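HMG-CoA Lyase (Bacillus subtilis subsp. subtilis, PDB 1YDO) is named as an HMG-CoA lyase and belongs to the HMGL-like family, whose members share a TIM-barrel fold of parallel strands ringed by helices. Local coordinates at residues W24-N35 with L59-D70; E46-K54 with A79-A90. All coordinates share one frame; numbering follows the deposited sequence.

Interaction 1 (W24-N35 with L59-D70)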
loop_
_atom_site.group_PDB
_atom_site.type_symbol
_atom_site.label_atom_id
_atom_site.label_comp_id
_atom_site.label_asym_id
_atom_site.label_seq_id
_atom_site.Cartn_x
_atom_site.Cartn_y
_atom_site.Cartn_z
ATOM N N TRP A 24 22.742 -3.963 -14.487
ATOM C CA TRP A 24 23.799 -4.636 -13.758
ATOM C C TRP A 24 24.491 -3.709 -12.765
ATOM O O TRP A 24 24.990 -2.643 -13.124
ATOM C CB TRP A 24 24.828 -5.234 -14.721
ATOM C CG TRP A 24 25.878 -6.060 -14.014
ATOM C CD1 TRP A 24 25.715 -7.287 -13.427
ATOM C CD2 TRP A 24 27.243 -5.685 -13.782
ATOM N NE1 TRP A 24 26.899 -7.695 -12.840
ATOM C CE2 TRP A 24 27.847 -6.728 -13.040
ATOM C CE3 TRP A 24 28.010 -4.563 -14.122
ATOM C CZ2 TRP A 24 29.185 -6.685 -12.639
ATOM C CZ3 TRP A 24 29.343 -4.518 -13.724
ATOM C CH2 TRP A 24 29.915 -5.575 -12.985
ATOM N N ILE A 25 24.497 -4.121 -11.506
ATOM C CA ILE A 25 25.144 -3.356 -10.462
ATOM C C ILE A 25 26.554 -3.894 -10.309
ATOM O O ILE A 25 26.751 -5.089 -10.096
ATOM C CB ILE A 25 24.418 -3.511 -9.114
ATOM C CG1 ILE A 25 23.001 -2.953 -9.225
ATOM C CG2 ILE A 25 25.225 -2.824 -8.004
ATOM C CD1 ILE A 25 22.961 -1.473 -9.522
ATOM N N ALA A 26 27.533 -3.008 -10.420
ATOM C CA ALA A 26 28.916 -3.420 -10.293
ATOM C C ALA A 26 29.064 -4.319 -9.081
ATOM O O ALA A 26 28.520 -4.034 -8.014
ATOM C CB ALA A 26 29.804 -2.213 -10.153
ATOM N N THR A 27 29.806 -5.403 -9.266
ATOM C CA THR A 27 30.050 -6.367 -8.217
ATOM C C THR A 27 30.473 -5.655 -6.937
ATOM O O THR A 27 30.008 -6.003 -5.854
ATOM C CB THR A 27 31.123 -7.380 -8.669
ATOM O OG1 THR A 27 31.424 -8.292 -7.606
ATOM C CG2 THR A 27 32.388 -6.647 -9.108
ATOM N N GLU A 28 31.324 -4.641 -7.046
ATOM C CA GLU A 28 31.761 -3.934 -5.845
ATOM C C GLU A 28 30.612 -3.216 -5.167
ATOM O O GLU A 28 30.380 -3.398 -3.977
ATOM C CB GLU A 28 32.883 -2.937 -6.179
ATOM C CG GLU A 28 34.168 -3.604 -6.672
ATOM C CD GLU A 28 34.634 -4.719 -5.738
ATOM O OE1 GLU A 28 34.896 -4.433 -4.542
ATOM O OE2 GLU A 28 34.734 -5.877 -6.207
ATOM N N ASP A 29 29.892 -2.406 -5.934
ATOM C CA ASP A 29 28.754 -1.654 -5.413
ATOM C C ASP A 29 27.805 -2.550 -4.623
ATOM O O ASP A 29 27.269 -2.144 -3.596
ATOM C CB ASP A 29 27.979 -0.993 -6.555
ATOM C CG ASP A 29 28.728 0.156 -7.168
ATOM O OD1 ASP A 29 28.300 0.645 -8.239
ATOM O OD2 ASP A 29 29.742 0.585 -6.568
ATOM N N LYS A 30 27.580 -3.763 -5.113
ATOM C CA LYS A 30 26.694 -4.675 -4.411
ATOM C C LYS A 30 27.212 -4.788 -2.984
ATOM O O LYS A 30 26.466 -4.590 -2.022
ATOM C CB LYS A 30 26.688 -6.060 -5.056
ATOM C CG LYS A 30 25.922 -6.173 -6.371
ATOM C CD LYS A 30 25.735 -7.657 -6.707
ATOM C CE LYS A 30 24.992 -7.921 -8.024
ATOM N NZ LYS A 30 25.786 -7.604 -9.249
ATOM N N ILE A 31 28.501 -5.087 -2.850
ATOM C CA ILE A 31 29.129 -5.222 -1.546
ATOM C C ILE A 31 28.927 -3.962 -0.721
ATOM O O ILE A 31 28.465 -4.018 0.420
ATOM C CB ILE A 31 30.628 -5.474 -1.691
ATOM C CG1 ILE A 31 30.842 -6.731 -2.529
ATOM C CG2 ILE A 31 31.270 -5.632 -0.312
ATOM C CD1 ILE A 31 32.275 -6.978 -2.881
ATOM N N THR A 32 29.266 -2.821 -1.303
ATOM C CA THR A 32 29.125 -1.564 -0.597
ATOM C C THR A 32 27.709 -1.365 -0.060
ATOM O O THR A 32 27.527 -0.839 1.043
ATOM C CB THR A 32 29.453 -0.398 -1.505
ATOM O OG1 THR A 32 30.656 -0.673 -2.236
ATOM C CG2 THR A 32 29.636 0.842 -0.677
ATOM N N TRP A 33 26.709 -1.787 -0.839
ATOM C CA TRP A 33 25.302 -1.641 -0.447
ATOM C C TRP A 33 24.870 -2.638 0.611
ATOM O O TRP A 33 24.090 -2.304 1.509
ATOM C CB TRP A 33 24.388 -1.792 -1.659
ATOM C CG TRP A 33 22.955 -1.590 -1.349
ATOM C CD1 TRP A 33 22.396 -0.523 -0.724
ATOM C CD2 TRP A 33 21.880 -2.452 -1.716
ATOM N NE1 TRP A 33 21.027 -0.663 -0.680
ATOM C CE2 TRP A 33 20.689 -1.843 -1.278
ATOM C CE3 TRP A 33 21.808 -3.685 -2.371
ATOM C CZ2 TRP A 33 19.440 -2.421 -1.481
ATOM C CZ3 TRP A 33 20.557 -4.261 -2.577
ATOM C CH2 TRP A 33 19.395 -3.630 -2.129
ATOM N N ILE A 34 25.365 -3.867 0.482
ATOM C CA ILE A 34 25.042 -4.929 1.425
ATOM C C ILE A 34 25.698 -4.623 2.760
ATOM O O ILE A 34 25.208 -5.041 3.810
ATOM C CB ILE A 34 25.530 -6.298 0.907
ATOM C CG1 ILE A 34 24.792 -6.649 -0.392
ATOM C CG2 ILE A 34 25.279 -7.382 1.950
ATOM C CD1 ILE A 34 25.120 -8.022 -0.953
ATOM N N ASN A 35 26.803 -3.881 2.714
ATOM C CA ASN A 35 27.499 -3.498 3.929
ATOM C C ASN A 35 26.603 -2.570 4.724
ATOM O O ASN A 35 26.408 -2.755 5.921
ATOM C CB ASN A 35 28.815 -2.813 3.590
ATOM C CG ASN A 35 29.894 -3.803 3.219
ATOM O OD1 ASN A 35 30.956 -3.412 2.735
ATOM N ND2 ASN A 35 29.636 -5.097 3.453
ATOM N N LEU A 59 23.368 -11.609 -11.276
ATOM C CA LEU A 59 24.005 -12.032 -10.049
ATOM C C LEU A 59 25.073 -13.085 -10.324
ATOM O O LEU A 59 25.205 -14.055 -9.585
ATOM C CB LEU A 59 22.943 -12.573 -9.086
ATOM C CG LEU A 59 21.930 -11.563 -8.521
ATOM C CD1 LEU A 59 20.866 -12.305 -7.709
ATOM C CD2 LEU A 59 22.649 -10.542 -7.642
ATOM N N ARG A 60 25.838 -12.888 -11.391
ATOM C CA ARG A 60 26.890 -13.836 -11.731
ATOM C C ARG A 60 28.052 -13.758 -10.756
ATOM O O ARG A 60 28.892 -14.658 -10.704
ATOM C CB ARG A 60 27.386 -13.597 -13.159
ATOM C CG ARG A 60 27.614 -12.147 -13.523
ATOM C CD ARG A 60 27.791 -12.007 -15.033
ATOM N NE ARG A 60 27.721 -10.615 -15.507
ATOM C CZ ARG A 60 28.697 -9.708 -15.399
ATOM N NH1 ARG A 60 29.852 -10.028 -14.825
ATOM N NH2 ARG A 60 28.517 -8.475 -15.869
ATOM N N ASP A 61 28.081 -12.687 -9.967
ATOM C CA ASP A 61 29.148 -12.484 -8.994
ATOM C C ASP A 61 28.794 -12.988 -7.611
ATOM O O ASP A 61 29.310 -12.492 -6.612
ATOM C CB ASP A 61 29.525 -10.994 -8.929
ATOM C CG ASP A 61 28.328 -10.086 -8.680
ATOM O OD1 ASP A 61 28.502 -8.856 -8.804
ATOM O OD2 ASP A 61 27.231 -10.599 -8.360
ATOM N N ALA A 62 27.931 -13.993 -7.557
ATOM C CA ALA A 62 27.504 -14.542 -6.277
ATOM C C ALA A 62 28.671 -14.916 -5.362
ATOM O O ALA A 62 28.786 -14.397 -4.250
ATOM C CB ALA A 62 26.611 -15.763 -6.501
ATOM N N ILE A 63 29.524 -15.826 -5.824
ATOM C CA ILE A 63 30.660 -16.273 -5.028
ATOM C C ILE A 63 31.586 -15.124 -4.618
ATOM O O ILE A 63 32.162 -15.140 -3.529
ATOM C CB ILE A 63 31.477 -17.349 -5.778
ATOM C CG1 ILE A 63 31.605 -16.990 -7.265
ATOM C CG2 ILE A 63 30.836 -18.708 -5.588
ATOM C CD1 ILE A 63 30.324 -17.158 -8.085
ATOM N N ASP A 64 31.718 -14.132 -5.492
ATOM C CA ASP A 64 32.561 -12.979 -5.214
ATOM C C ASP A 64 31.959 -12.088 -4.120
ATOM O O ASP A 64 32.652 -11.657 -3.185
ATOM C CB ASP A 64 32.775 -12.150 -6.489
ATOM C CG ASP A 64 33.648 -12.858 -7.521
ATOM O OD1 ASP A 64 34.823 -13.163 -7.218
ATOM O OD2 ASP A 64 33.157 -13.114 -8.640
ATOM N N VAL A 65 30.663 -11.814 -4.232
ATOM C CA VAL A 65 29.997 -10.974 -3.249
ATOM C C VAL A 65 29.903 -11.682 -1.916
ATOM O O VAL A 65 30.019 -11.061 -0.868
ATOM C CB VAL A 65 28.562 -10.554 -3.714
ATOM C CG1 VAL A 65 27.698 -11.778 -3.940
ATOM C CG2 VAL A 65 27.915 -9.648 -2.666
ATOM N N ALA A 66 29.705 -12.991 -1.960
ATOM C CA ALA A 66 29.571 -13.772 -0.739
ATOM C C ALA A 66 30.817 -13.692 0.140
ATOM O O ALA A 66 30.747 -13.952 1.343
ATOM C CB ALA A 66 29.255 -15.234 -1.083
ATOM N N LYS A 67 31.952 -13.335 -0.464
ATOM C CA LYS A 67 33.222 -13.230 0.258
ATOM C C LYS A 67 33.648 -11.786 0.429
ATOM O O LYS A 67 34.619 -11.505 1.128
ATOM C CB LYS A 67 34.324 -13.994 -0.483
ATOM C CG LYS A 67 34.133 -15.499 -0.510
ATOM C CD LYS A 67 35.188 -16.178 -1.361
ATOM C CE LYS A 67 35.021 -17.693 -1.348
ATOM N NZ LYS A 67 35.986 -18.371 -2.270
ATOM N N GLY A 68 32.923 -10.873 -0.207
ATOM C CA GLY A 68 33.264 -9.465 -0.104
ATOM C C GLY A 68 32.587 -8.706 1.026
ATOM O O GLY A 68 33.185 -7.799 1.611
ATOM N N ILE A 69 31.343 -9.070 1.335
ATOM C CA ILE A 69 30.583 -8.401 2.387
ATOM C C ILE A 69 31.330 -8.333 3.718
ATOM O O ILE A 69 32.238 -9.121 3.978
ATOM C CB ILE A 69 29.242 -9.106 2.647
ATOM C CG1 ILE A 69 29.494 -10.499 3.233
ATOM C CG2 ILE A 69 28.444 -9.205 1.358
ATOM C CD1 ILE A 69 28.265 -11.134 3.861
ATOM N N ASP A 70 30.933 -7.382 4.556
ATOM C CA ASP A 70 31.551 -7.213 5.863
ATOM C C ASP A 70 31.177 -8.338 6.815
ATOM O O ASP A 70 31.999 -8.783 7.611
ATOM C CB ASP A 70 31.142 -5.877 6.476
ATOM C CG ASP A 70 31.920 -4.731 5.911
ATOM O OD1 ASP A 70 31.460 -3.581 6.073
ATOM O OD2 ASP A 70 32.998 -4.987 5.318
#

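Interaction 2 (E46-K54 with A79-A90)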
loop_
_atom_site.group_PDB
_atom_site.type_symbol
_atom_site.label_atom_id
_atom_site.label_comp_id
_atom_site.label_asym_id
_atom_site.label_seq_id
_atom_site.Cartn_x
_atom_site.Cartn_y
_atom_site.Cartn_z
ATOM N N GLU A 46 19.526 -12.030 2.363
ATOM C CA GLU A 46 19.934 -12.954 1.315
ATOM C C GLU A 46 20.916 -12.210 0.419
ATOM O O GLU A 46 20.505 -11.540 -0.521
ATOM C CB GLU A 46 18.760 -13.386 0.472
ATOM C CG GLU A 46 17.812 -14.274 1.184
ATOM C CD GLU A 46 16.903 -15.022 0.219
ATOM O OE1 GLU A 46 15.957 -15.701 0.687
ATOM O OE2 GLU A 46 17.134 -14.935 -1.009
ATOM N N ILE A 47 22.207 -12.328 0.701
ATOM C CA ILE A 47 23.210 -11.625 -0.083
ATOM C C ILE A 47 23.200 -11.927 -1.574
ATOM O O ILE A 47 23.498 -11.049 -2.379
ATOM C CB ILE A 47 24.608 -11.914 0.448
ATOM C CG1 ILE A 47 24.882 -13.415 0.375
ATOM C CG2 ILE A 47 24.732 -11.427 1.880
ATOM C CD1 ILE A 47 26.298 -13.786 0.746
ATOM N N THR A 48 22.861 -13.154 -1.955
ATOM C CA THR A 48 22.855 -13.507 -3.373
ATOM C C THR A 48 22.237 -14.868 -3.651
ATOM O O THR A 48 21.749 -15.543 -2.740
ATOM C CB THR A 48 24.271 -13.555 -3.927
ATOM O OG1 THR A 48 24.238 -13.904 -5.317
ATOM C CG2 THR A 48 25.080 -14.605 -3.175
ATOM N N SER A 49 22.275 -15.265 -4.923
ATOM C CA SER A 49 21.738 -16.550 -5.369
ATOM C C SER A 49 22.816 -17.356 -6.069
ATOM O O SER A 49 23.588 -16.817 -6.865
ATOM C CB SER A 49 20.565 -16.346 -6.333
ATOM O OG SER A 49 20.292 -17.526 -7.070
ATOM N N PHE A 50 22.870 -18.650 -5.773
ATOM C CA PHE A 50 23.858 -19.517 -6.392
ATOM C C PHE A 50 23.286 -20.345 -7.521
ATOM O O PHE A 50 23.693 -21.484 -7.744
ATOM C CB PHE A 50 24.515 -20.423 -5.349
ATOM C CG PHE A 50 25.477 -19.705 -4.470
ATOM C CD1 PHE A 50 25.072 -19.182 -3.256
ATOM C CD2 PHE A 50 26.776 -19.486 -4.888
ATOM C CE1 PHE A 50 25.961 -18.446 -2.465
ATOM C CE2 PHE A 50 27.666 -18.750 -4.105
ATOM C CZ PHE A 50 27.259 -18.229 -2.899
ATOM N N VAL A 51 22.315 -19.775 -8.220
ATOM C CA VAL A 51 21.747 -20.457 -9.368
ATOM C C VAL A 51 22.792 -20.242 -10.471
ATOM O O VAL A 51 23.505 -19.241 -10.438
ATOM C CB VAL A 51 20.429 -19.802 -9.788
ATOM C CG1 VAL A 51 19.892 -20.457 -11.056
ATOM C CG2 VAL A 51 19.440 -19.902 -8.662
ATOM N N HIS A 52 22.903 -21.163 -11.428
ATOM C CA HIS A 52 23.878 -21.002 -12.506
ATOM C C HIS A 52 23.797 -19.611 -13.156
ATOM O O HIS A 52 22.738 -19.214 -13.659
ATOM C CB HIS A 52 23.674 -22.065 -13.589
ATOM C CG HIS A 52 24.829 -22.174 -14.543
ATOM N ND1 HIS A 52 25.287 -21.100 -15.280
ATOM C CD2 HIS A 52 25.654 -23.207 -14.827
ATOM C CE1 HIS A 52 26.351 -21.469 -15.972
ATOM N NE2 HIS A 52 26.598 -22.741 -15.717
ATOM N N PRO A 53 24.920 -18.867 -13.174
ATOM C CA PRO A 53 24.989 -17.520 -13.752
ATOM C C PRO A 53 24.305 -17.333 -15.109
ATOM O O PRO A 53 23.953 -16.213 -15.486
ATOM C CB PRO A 53 26.491 -17.255 -13.817
ATOM C CG PRO A 53 27.015 -18.012 -12.642
ATOM C CD PRO A 53 26.260 -19.319 -12.757
ATOM N N LYS A 54 24.134 -18.430 -15.842
ATOM C CA LYS A 54 23.498 -18.391 -17.156
ATOM C C LYS A 54 22.058 -17.888 -17.079
ATOM O O LYS A 54 21.585 -17.177 -17.967
ATOM C CB LYS A 54 23.511 -19.788 -17.802
ATOM C CG LYS A 54 24.616 -20.022 -18.833
ATOM C CD LYS A 54 24.570 -21.445 -19.427
ATOM C CE LYS A 54 25.678 -21.666 -20.482
ATOM N NZ LYS A 54 25.732 -23.070 -21.010
ATOM N N ALA A 79 21.579 -17.345 1.172
ATOM C CA ALA A 79 21.666 -17.308 -0.275
ATOM C C ALA A 79 20.729 -18.352 -0.855
ATOM O O ALA A 79 20.414 -19.354 -0.217
ATOM C CB ALA A 79 23.067 -17.583 -0.704
ATOM N N LEU A 80 20.273 -18.107 -2.066
ATOM C CA LEU A 80 19.391 -19.049 -2.693
ATOM C C LEU A 80 20.233 -20.221 -3.185
ATOM O O LEU A 80 21.269 -20.015 -3.803
ATOM C CB LEU A 80 18.697 -18.396 -3.872
ATOM C CG LEU A 80 17.370 -19.066 -4.240
ATOM C CD1 LEU A 80 16.359 -18.810 -3.142
ATOM C CD2 LEU A 80 16.884 -18.508 -5.545
ATOM N N VAL A 81 19.803 -21.450 -2.906
ATOM C CA VAL A 81 20.546 -22.620 -3.362
ATOM C C VAL A 81 19.657 -23.521 -4.193
ATOM O O VAL A 81 18.732 -24.130 -3.686
ATOM C CB VAL A 81 21.113 -23.413 -2.181
ATOM C CG1 VAL A 81 21.874 -24.662 -2.687
ATOM C CG2 VAL A 81 22.043 -22.531 -1.379
ATOM N N PRO A 82 19.962 -23.640 -5.487
ATOM C CA PRO A 82 19.189 -24.461 -6.417
ATOM C C PRO A 82 19.335 -25.960 -6.262
ATOM O O PRO A 82 18.379 -26.703 -6.479
ATOM C CB PRO A 82 19.680 -23.978 -7.771
ATOM C CG PRO A 82 21.157 -23.783 -7.493
ATOM C CD PRO A 82 21.154 -23.079 -6.153
ATOM N N ASN A 83 20.533 -26.404 -5.889
ATOM C CA ASN A 83 20.807 -27.837 -5.720
ATOM C C ASN A 83 22.182 -28.096 -5.096
ATOM O O ASN A 83 22.922 -27.162 -4.804
ATOM C CB ASN A 83 20.685 -28.538 -7.077
ATOM C CG ASN A 83 21.333 -27.741 -8.200
ATOM O OD1 ASN A 83 20.764 -27.597 -9.288
ATOM N ND2 ASN A 83 22.542 -27.233 -7.948
ATOM N N GLN A 84 22.513 -29.368 -4.904
ATOM C CA GLN A 84 23.785 -29.758 -4.290
ATOM C C GLN A 84 24.995 -29.007 -4.834
ATOM O O GLN A 84 25.813 -28.492 -4.059
ATOM C CB GLN A 84 23.992 -31.275 -4.421
ATOM C CG GLN A 84 23.128 -32.086 -3.447
ATOM C CD GLN A 84 22.480 -33.309 -4.093
ATOM O OE1 GLN A 84 21.873 -33.205 -5.166
ATOM N NE2 GLN A 84 22.585 -34.466 -3.435
ATOM N N ARG A 85 25.094 -28.938 -6.161
ATOM C CA ARG A 85 26.193 -28.248 -6.847
ATOM C C ARG A 85 26.239 -26.804 -6.371
ATOM O O ARG A 85 27.315 -26.224 -6.200
ATOM C CB ARG A 85 25.976 -28.276 -8.372
ATOM C CG ARG A 85 25.899 -29.677 -9.016
ATOM C CD ARG A 85 24.460 -30.169 -9.362
ATOM N NE ARG A 85 23.662 -30.606 -8.198
ATOM C CZ ARG A 85 22.457 -31.183 -8.271
ATOM N NH1 ARG A 85 21.815 -31.539 -7.161
ATOM N NH2 ARG A 85 21.893 -31.409 -9.454
ATOM N N GLY A 86 25.054 -26.232 -6.174
ATOM C CA GLY A 86 24.962 -24.866 -5.705
ATOM C C GLY A 86 25.323 -24.777 -4.233
ATOM O O GLY A 86 26.042 -23.872 -3.811
ATOM N N LEU A 87 24.825 -25.725 -3.448
ATOM C CA LEU A 87 25.097 -25.752 -2.027
ATOM C C LEU A 87 26.596 -25.786 -1.806
ATOM O O LEU A 87 27.103 -25.240 -0.826
ATOM C CB LEU A 87 24.458 -26.982 -1.397
ATOM C CG LEU A 87 24.678 -27.125 0.110
ATOM C CD1 LEU A 87 24.104 -25.925 0.842
ATOM C CD2 LEU A 87 24.013 -28.406 0.588
ATOM N N GLU A 88 27.302 -26.430 -2.728
ATOM C CA GLU A 88 28.748 -26.530 -2.644
ATOM C C GLU A 88 29.338 -25.126 -2.677
ATOM O O GLU A 88 30.079 -24.730 -1.779
ATOM C CB GLU A 88 29.297 -27.333 -3.825
ATOM C CG GLU A 88 30.704 -27.866 -3.597
ATOM C CD GLU A 88 30.726 -28.951 -2.540
ATOM O OE1 GLU A 88 30.198 -30.056 -2.805
ATOM O OE2 GLU A 88 31.254 -28.698 -1.434
ATOM N N ASN A 89 29.002 -24.372 -3.715
ATOM C CA ASN A 89 29.514 -23.019 -3.850
ATOM C C ASN A 89 29.116 -22.143 -2.669
ATOM O O ASN A 89 29.919 -21.357 -2.172
ATOM C CB ASN A 89 29.001 -22.412 -5.153
ATOM C CG ASN A 89 29.477 -23.173 -6.376
ATOM O OD1 ASN A 89 29.023 -22.921 -7.494
ATOM N ND2 ASN A 89 30.406 -24.107 -6.172
ATOM N N ALA A 90 27.871 -22.285 -2.230
ATOM C CA ALA A 90 27.365 -21.505 -1.114
ATOM C C ALA A 90 28.209 -21.770 0.117
ATOM O O ALA A 90 28.492 -20.857 0.904
ATOM C CB ALA A 90 25.923 -21.861 -0.837
#

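Interaction 1 (W24-N35 with L59-D70)
Lys30 and Asp61 meet from opposite directions in a salt bridge at the start of two neighbouring helices. Lys30 NZ reaches Asp61 OD1 at 3.0 Å on the syn side, a little out of the carboxylate plane. The bond to OD2 is weak. The lysine chain runs straight and then bends at its last torsion (chi4 72°), which brings NZ also to Ile25 O at 2.8 Å. Ala58 O is a further acceptor. The buried charges are thus matched, and the carboxylate probably stays ionised.

The middle of the contact is tight and apolar. Ile34 CD1 packs on Val65 CG2 at 3.7 Å, and Ile34 CG2 on Ile69 CG2 at 3.7 Å. Ile31 CG1 slides past the same Val65 methyl at 4.1 Å. At the far end the Asp70 carboxylate, in a salt bridge with Arg39, lies flat against the Asn35 amide.

The solvent side is built differently. The exposed Arg60 lays its guanidinium over one face of Trp24, planes 11° apart, in an off-centre cation-pi stack.

The segments of helices 27-38 and 62-68 cross at -39°, with axes 9.4 Å apart. Both rest on strand 44-49, Ile34 against Ile47 and Val65 against Thr48. Trp33 and Asp29 turn to helix 270-284 instead.

Interaction 2 (E46-K54 with A79-A90)
Phe50 lies with a ring face against the backbone of a helix. Ala90 CA sits 3.7 Å from the ring centroid and 16° off the ring normal, a CH-pi contact. The carbonyl carbon of Asn89 covers the rim of the same face. Two other groups come in at the ring edge: the methyl of Ala79, with CB 3.5 Å from Phe50 CE1, and the carbonyl oxygen of Leu80. The side chain of Phe50 starts beside its own backbone N, with CG anti to the carbonyl carbon (chi1 -74°). Ring and N-H therefore both serve the segment 79-90.

That N-H bonds to Leu80 O, 2.9 Å from Phe50 N. One step back, Leu80 N donates to Thr48 O at 3.0 Å. The two bonds flank Ser49, which pairs with Leu80 in parallel register. Ser49 OG then accepts from Val51 N at 3.2 Å, an ST turn that bends the chain as it leaves the strand.

Past the strand ends the contact goes on. Pro82 places CD 3.4 Å from Phe50 O, and its CB packs obliquely against Val51 CG2.

Side chains divide between the two faces of the sheet. Ser49 and Leu80 share one face, where Leu80 also touches Cys99 and Phe101. Thr48 and Ala79 point to the other, where Thr48 meets helix 62-68. At the start of the segment Glu46, also near Leu80, makes a salt bridge to Arg15.

Strands 44-49 and 76-80, joined through helix 62-68, form a beta-alpha-beta unit. Side-by-side parallel strands with covering helices are the repeating pattern of the TIM barrel.

How the interactions relate
From the N terminus the chain runs through helix 27-38, strand 44-49, helix 62-68, strand 76-80 and helix 84-93. Interaction 1 joins the two earlier helices and closes a loop that contains strand 44-49. Interaction 2 starts on that strand and closes a second loop, which contains helix 62-68. The segments alternate, so the two contacts cross. They also touch, with centres about 14 Å apart. Ala62 and Ala66 of helix 62-68 pack on Thr48 and Ile47, and Ile63 packs on Phe50. Together they tie three successive outer helices to two adjacent strands of the barrel.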